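Local coordinates for glutathione S-transferase delta (Bombyx mori, PDB 3VK9), which probably catalyses the conjugation of glutathione to electrophilic substrates and works as a homodimer of delta-class subunits, at residues A[84-89]-A[153-158]; A[22-27]-A[73-78]. All blocks are in the same frame, centred on the assembly; numbering follows the deposited sequence.

Interaction 1 (A[84-89]-A[153-158]); sequences LYPEDP and NLTVAD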
loop_
_atom_site.group_PDB
_atom_site.type_symbol
_atom_site.label_atom_id
_atom_site.label_comp_id
_atom_site.label_asym_id
_atom_site.label_seq_id
_atom_site.Cartn_x
_atom_site.Cartn_y
_atom_site.Cartn_z
ATOM N N LEU A 84 -2.794 18.295 -6.743
ATOM C CA LEU A 84 -3.021 17.287 -5.708
ATOM C C LEU A 84 -2.556 15.896 -6.127
ATOM O O LEU A 84 -2.360 15.041 -5.280
ATOM C CB LEU A 84 -4.497 17.194 -5.338
ATOM C CG LEU A 84 -5.145 18.375 -4.640
ATOM C CD1 LEU A 84 -6.650 18.302 -4.862
ATOM C CD2 LEU A 84 -4.799 18.374 -3.153
ATOM N N TYR A 85 -2.433 15.660 -7.430
ATOM C CA TYR A 85 -1.943 14.369 -7.922
ATOM C C TYR A 85 -1.360 14.584 -9.313
ATOM O O TYR A 85 -1.966 14.210 -10.317
ATOM C CB TYR A 85 -3.067 13.315 -7.928
ATOM C CG TYR A 85 -2.590 11.883 -8.098
ATOM C CD1 TYR A 85 -1.551 11.368 -7.312
ATOM C CD2 TYR A 85 -3.200 11.026 -9.019
ATOM C CE1 TYR A 85 -1.114 10.057 -7.457
ATOM C CE2 TYR A 85 -2.772 9.702 -9.167
ATOM C CZ TYR A 85 -1.732 9.230 -8.384
ATOM O OH TYR A 85 -1.308 7.929 -8.530
ATOM N N PRO A 86 -0.193 15.245 -9.376
ATOM C CA PRO A 86 0.370 15.715 -10.649
ATOM C C PRO A 86 0.618 14.564 -11.628
ATOM O O PRO A 86 1.000 13.473 -11.202
ATOM C CB PRO A 86 1.690 16.380 -10.225
ATOM C CG PRO A 86 2.012 15.773 -8.900
ATOM C CD PRO A 86 0.684 15.560 -8.235
ATOM N N GLU A 87 0.395 14.817 -12.916
ATOM C CA GLU A 87 0.592 13.818 -13.970
ATOM C C GLU A 87 2.061 13.554 -14.339
ATOM O O GLU A 87 2.396 12.482 -14.876
ATOM C CB GLU A 87 -0.168 14.236 -15.226
ATOM C CG GLU A 87 -1.681 14.264 -15.057
ATOM C CD GLU A 87 -2.393 14.640 -16.340
ATOM O OE1 GLU A 87 -2.281 15.813 -16.762
ATOM O OE2 GLU A 87 -3.045 13.755 -16.932
ATOM N N ASP A 88 2.939 14.525 -14.099
ATOM C CA ASP A 88 4.344 14.283 -14.380
ATOM C C ASP A 88 4.775 13.005 -13.674
ATOM O O ASP A 88 4.611 12.885 -12.465
ATOM C CB ASP A 88 5.236 15.419 -13.904
ATOM C CG ASP A 88 6.709 15.079 -14.043
ATOM O OD1 ASP A 88 7.231 15.176 -15.163
ATOM O OD2 ASP A 88 7.340 14.695 -13.042
ATOM N N PRO A 89 5.338 12.054 -14.429
ATOM C CA PRO A 89 5.730 10.752 -13.861
ATOM C C PRO A 89 6.615 10.842 -12.608
ATOM O O PRO A 89 6.269 10.224 -11.602
ATOM C CB PRO A 89 6.469 10.074 -15.014
ATOM C CG PRO A 89 5.794 10.629 -16.224
ATOM C CD PRO A 89 5.521 12.089 -15.894
ATOM N N ASN A 153 3.802 21.152 -3.523
ATOM C CA ASN A 153 2.384 21.417 -3.285
ATOM C C ASN A 153 1.742 20.389 -2.360
ATOM O O ASN A 153 2.241 19.273 -2.211
ATOM C CB ASN A 153 1.631 21.443 -4.609
ATOM C CG ASN A 153 2.358 22.246 -5.664
ATOM O OD1 ASN A 153 2.675 23.410 -5.444
ATOM N ND2 ASN A 153 2.646 21.623 -6.806
ATOM N N LEU A 154 0.626 20.772 -1.750
ATOM C CA LEU A 154 -0.220 19.818 -1.046
ATOM C C LEU A 154 -0.647 18.711 -2.026
ATOM O O LEU A 154 -1.060 18.998 -3.152
ATOM C CB LEU A 154 -1.456 20.521 -0.499
ATOM C CG LEU A 154 -2.424 19.658 0.321
ATOM C CD1 LEU A 154 -1.927 19.538 1.752
ATOM C CD2 LEU A 154 -3.825 20.249 0.278
ATOM N N THR A 155 -0.526 17.454 -1.611
ATOM C CA THR A 155 -0.987 16.334 -2.459
ATOM C C THR A 155 -1.808 15.310 -1.672
ATOM O O THR A 155 -1.863 15.344 -0.442
ATOM C CB THR A 155 0.182 15.594 -3.138
ATOM O OG1 THR A 155 0.960 14.908 -2.146
ATOM C CG2 THR A 155 1.081 16.572 -3.919
ATOM N N VAL A 156 -2.448 14.388 -2.384
ATOM C CA VAL A 156 -3.181 13.339 -1.714
ATOM C C VAL A 156 -2.290 12.556 -0.743
ATOM O O VAL A 156 -2.802 11.911 0.172
ATOM C CB VAL A 156 -3.855 12.377 -2.724
ATOM C CG1 VAL A 156 -5.015 13.076 -3.417
ATOM C CG2 VAL A 156 -2.828 11.866 -3.738
ATOM N N ALA A 157 -0.968 12.596 -0.945
ATOM C CA ALA A 157 -0.049 11.969 0.002
ATOM C C ALA A 157 -0.061 12.652 1.375
ATOM O O ALA A 157 -0.055 11.979 2.400
ATOM C CB ALA A 157 1.374 11.915 -0.558
ATOM N N ASP A 158 -0.049 13.983 1.397
ATOM C CA ASP A 158 -0.191 14.702 2.666
ATOM C C ASP A 158 -1.513 14.320 3.360
ATOM O O ASP A 158 -1.570 14.069 4.561
ATOM C CB ASP A 158 -0.127 16.224 2.441
ATOM C CG ASP A 158 1.197 16.680 1.813
ATOM O OD1 ASP A 158 2.234 16.657 2.513
ATOM O OD2 ASP A 158 1.195 17.072 0.627
#

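Interaction 2 (A[22-27]-A[73-78]); sequences KALNLN and YLVNKY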
loop_
_atom_site.group_PDB
_atom_site.type_symbol
_atom_site.label_atom_id
_atom_site.label_comp_id
_atom_site.label_asym_id
_atom_site.label_seq_id
_atom_site.Cartn_x
_atom_site.Cartn_y
_atom_site.Cartn_z
ATOM N N LYS A 22 -12.892 17.306 0.135
ATOM C CA LYS A 22 -12.900 18.731 0.458
ATOM C C LYS A 22 -11.921 19.489 -0.421
ATOM O O LYS A 22 -12.246 20.542 -0.938
ATOM C CB LYS A 22 -12.581 18.971 1.937
ATOM C CG LYS A 22 -13.717 18.558 2.873
ATOM C CD LYS A 22 -14.962 19.414 2.673
ATOM C CE LYS A 22 -16.003 19.080 3.748
ATOM N NZ LYS A 22 -17.209 19.951 3.703
ATOM N N ALA A 23 -10.720 18.942 -0.595
ATOM C CA ALA A 23 -9.714 19.580 -1.443
ATOM C C ALA A 23 -10.149 19.721 -2.914
ATOM O O ALA A 23 -9.735 20.644 -3.596
ATOM C CB ALA A 23 -8.392 18.823 -1.349
ATOM N N LEU A 24 -10.965 18.794 -3.404
ATOM C CA LEU A 24 -11.502 18.871 -4.761
ATOM C C LEU A 24 -12.870 19.594 -4.808
ATOM O O LEU A 24 -13.439 19.809 -5.878
ATOM C CB LEU A 24 -11.650 17.461 -5.344
ATOM C CG LEU A 24 -10.365 16.645 -5.587
ATOM C CD1 LEU A 24 -10.679 15.194 -5.990
ATOM C CD2 LEU A 24 -9.496 17.313 -6.633
ATOM N N ASN A 25 -13.386 19.947 -3.638
ATOM C CA ASN A 25 -14.744 20.480 -3.507
ATOM C C ASN A 25 -15.799 19.602 -4.194
ATOM O O ASN A 25 -16.631 20.097 -4.952
ATOM C CB ASN A 25 -14.820 21.926 -4.028
ATOM C CG ASN A 25 -16.167 22.581 -3.737
ATOM O OD1 ASN A 25 -16.817 22.244 -2.763
ATOM N ND2 ASN A 25 -16.583 23.512 -4.587
ATOM N N LEU A 26 -15.742 18.297 -3.930
ATOM C CA LEU A 26 -16.744 17.343 -4.403
ATOM C C LEU A 26 -17.920 17.217 -3.447
ATOM O O LEU A 26 -17.802 17.484 -2.260
ATOM C CB LEU A 26 -16.143 15.946 -4.546
ATOM C CG LEU A 26 -14.892 15.727 -5.379
ATOM C CD1 LEU A 26 -14.640 14.208 -5.481
ATOM C CD2 LEU A 26 -15.027 16.346 -6.753
ATOM N N ASN A 27 -19.051 16.777 -3.975
ATOM C CA ASN A 27 -20.190 16.435 -3.140
ATOM C C ASN A 27 -20.493 14.944 -3.194
ATOM O O ASN A 27 -21.288 14.490 -4.012
ATOM C CB ASN A 27 -21.430 17.235 -3.545
ATOM C CG ASN A 27 -22.657 16.869 -2.714
ATOM O OD1 ASN A 27 -22.551 16.194 -1.680
ATOM N ND2 ASN A 27 -23.830 17.320 -3.156
ATOM N N TYR A 73 -8.219 8.053 -7.451
ATOM C CA TYR A 73 -9.353 7.968 -8.383
ATOM C C TYR A 73 -10.170 9.273 -8.494
ATOM O O TYR A 73 -10.547 9.680 -9.586
ATOM C CB TYR A 73 -10.302 6.837 -7.992
ATOM C CG TYR A 73 -11.595 6.803 -8.799
ATOM C CD1 TYR A 73 -11.592 6.421 -10.145
ATOM C CD2 TYR A 73 -12.825 7.126 -8.213
ATOM C CE1 TYR A 73 -12.770 6.352 -10.888
ATOM C CE2 TYR A 73 -14.037 7.066 -8.967
ATOM C CZ TYR A 73 -13.988 6.680 -10.298
ATOM O OH TYR A 73 -15.137 6.603 -11.060
ATOM N N LEU A 74 -10.451 9.907 -7.358
ATOM C CA LEU A 74 -11.191 11.174 -7.328
ATOM C C LEU A 74 -10.507 12.278 -8.130
ATOM O O LEU A 74 -11.169 13.033 -8.853
ATOM C CB LEU A 74 -11.441 11.637 -5.879
ATOM C CG LEU A 74 -12.356 10.708 -5.066
ATOM C CD1 LEU A 74 -12.466 11.178 -3.621
ATOM C CD2 LEU A 74 -13.742 10.588 -5.702
ATOM N N VAL A 75 -9.181 12.371 -8.000
ATOM C CA VAL A 75 -8.415 13.325 -8.777
ATOM C C VAL A 75 -8.389 12.947 -10.259
ATOM O O VAL A 75 -8.633 13.802 -11.103
ATOM C CB VAL A 75 -6.958 13.487 -8.250
ATOM C CG1 VAL A 75 -6.221 14.505 -9.072
ATOM C CG2 VAL A 75 -6.951 13.870 -6.787
ATOM N N ASN A 76 -8.103 11.676 -10.565
ATOM C CA ASN A 76 -7.999 11.204 -11.950
ATOM C C ASN A 76 -9.301 11.432 -12.690
ATOM O O ASN A 76 -9.308 11.778 -13.875
ATOM C CB ASN A 76 -7.641 9.701 -12.029
ATOM C CG ASN A 76 -6.213 9.399 -11.575
ATOM O OD1 ASN A 76 -5.342 10.281 -11.569
ATOM N ND2 ASN A 76 -5.963 8.130 -11.202
ATOM N N LYS A 77 -10.403 11.229 -11.973
ATOM C CA LYS A 77 -11.737 11.391 -12.528
ATOM C C LYS A 77 -12.116 12.850 -12.714
ATOM O O LYS A 77 -12.495 13.244 -13.803
ATOM C CB LYS A 77 -12.794 10.717 -11.632
ATOM C CG LYS A 77 -14.181 10.737 -12.272
ATOM C CD LYS A 77 -15.231 9.986 -11.471
ATOM C CE LYS A 77 -16.545 9.953 -12.273
ATOM N NZ LYS A 77 -17.717 9.582 -11.455
ATOM N N TYR A 78 -12.046 13.637 -11.638
ATOM C CA TYR A 78 -12.675 14.964 -11.608
ATOM C C TYR A 78 -11.717 16.137 -11.871
ATOM O O TYR A 78 -12.151 17.212 -12.267
ATOM C CB TYR A 78 -13.373 15.187 -10.255
ATOM C CG TYR A 78 -14.600 14.334 -10.042
ATOM C CD1 TYR A 78 -15.796 14.610 -10.720
ATOM C CD2 TYR A 78 -14.570 13.256 -9.173
ATOM C CE1 TYR A 78 -16.909 13.849 -10.521
ATOM C CE2 TYR A 78 -15.677 12.474 -8.978
ATOM C CZ TYR A 78 -16.845 12.777 -9.647
ATOM O OH TYR A 78 -17.943 11.993 -9.444
#

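Interaction 1 (A[84-89]-A[153-158])
Leu84 lays its isobutyl group alongside that of Leu154, the two pointing the same way, with Leu84 CD2 4.0 Å from Leu154 CD2. This pairing flanks an N-terminal capping box, formed by Thr155 and Asp158 at the start of helix 156-167 in the all-helical domain, as in other glutathione transferases. Helix starts illustrate a general problem, backbone N-H groups with no preceding turn to receive them, and here three are met in three ways. Thr155 N gives its hydrogen to Asp158 OD2 at 2.8 Å, through the lone pair directed away from the other carboxylate oxygen. With chi1 at 68°, Thr155 OG1 sits between its own backbone N and carbonyl carbon, where it accepts from Ala157 N in a more bent bond. Val156 N turns instead to the linker: it donates to Leu84 O at 3.0 Å, nearly straight at 164° and in the carbonyl plane. Thr155 CB and Val156 CG2 pack against Leu84 O, at 3.4 Å and 3.6 Å respectively, so apolar atoms of the helix start lie beside the acceptor. The carboxylate of Asp158 is gripped from its second oxygen too, OD1 receiving Val149 N and Trp184 NE1. Beyond Leu84 the linker brings in Tyr85, whose hydroxyl is bonded to Asp96 and whose ring makes a cation-pi contact with Arg92. Its chi1 of -166° carries the ring away from the backbone N, and one ring carbon meets a methyl obliquely: Tyr85 CD1 lies 3.8 Å from Val156 CG2.

Interaction 2 (A[22-27]-A[73-78])
The Tyr78 ring is held between aliphatic groups on its two faces: Leu26 CD2 stands over one, 4.2 Å from the centroid and 26° off the ring normal, a CH-pi contact, while Lys77 CG covers the opposite face, 3.9 Å above the plane. The other branch of the leucine lies over the same face as the first, above the CD2-CE2 side of the ring, with Leu26 CD1 3.8 Å from Tyr78 CD2. At the far end Lys77 NZ donates to Tyr78 OH and also forms a salt bridge with Asp59, so one lysine both lines the ring and holds its hydroxyl. The contact joins two helices of the thioredoxin-like domain, 12-24 and 67-78, and exemplifies how a helix end can extend packing beyond its last turn. Asn25 adopts positive phi (51°) in a Schellman motif, with Asn25 N bonded to Lys22 O, and the chain turns so that Leu26 follows Leu24 onto the partner helix. Leu26 CD1 then reaches Leu74 CD2 at 3.7 Å, wedged between Leu74 and Tyr78, which are one helical turn apart. Leu24 places its own CD1 against the backbone of the partner helix at Leu74 and Val75: it lies 3.6 Å from Leu74 CB and equally close to Leu74 O, with Val75 CG2 at 4.0 Å. Leu74 O already accepts the helix bond from Tyr78 N, and the Leu24 methyl packs beside it. No hydrogen bond crosses between the segments; their association therefore rests on shape and apolar contact, with the polar groups of Lys77 and Tyr78 kept at the margin.

Interactions 1 and 2 lie on the same side of the chain's centre, their centres about 13 Å apart, and follow one another along the sequence. They meet directly: Leu84 CD1 packs 3.5 Å from Leu24 CD2, and Tyr85 CB lies 3.6 Å from Val75 CG1. The linker thus rests on both helices of interaction 2 while its backbone serves the helix start of interaction 1, and Val156 in turn touches Val75. Interaction 2 packs helices 12-24 and 67-78 within the thioredoxin-like domain, while interaction 1, through these contacts, ties it to the helical one. Both also border the dimer interface: Pro89 packs on Tyr73 of the second subunit, and Tyr73 OH bonds to Lys90 NZ of that subunit.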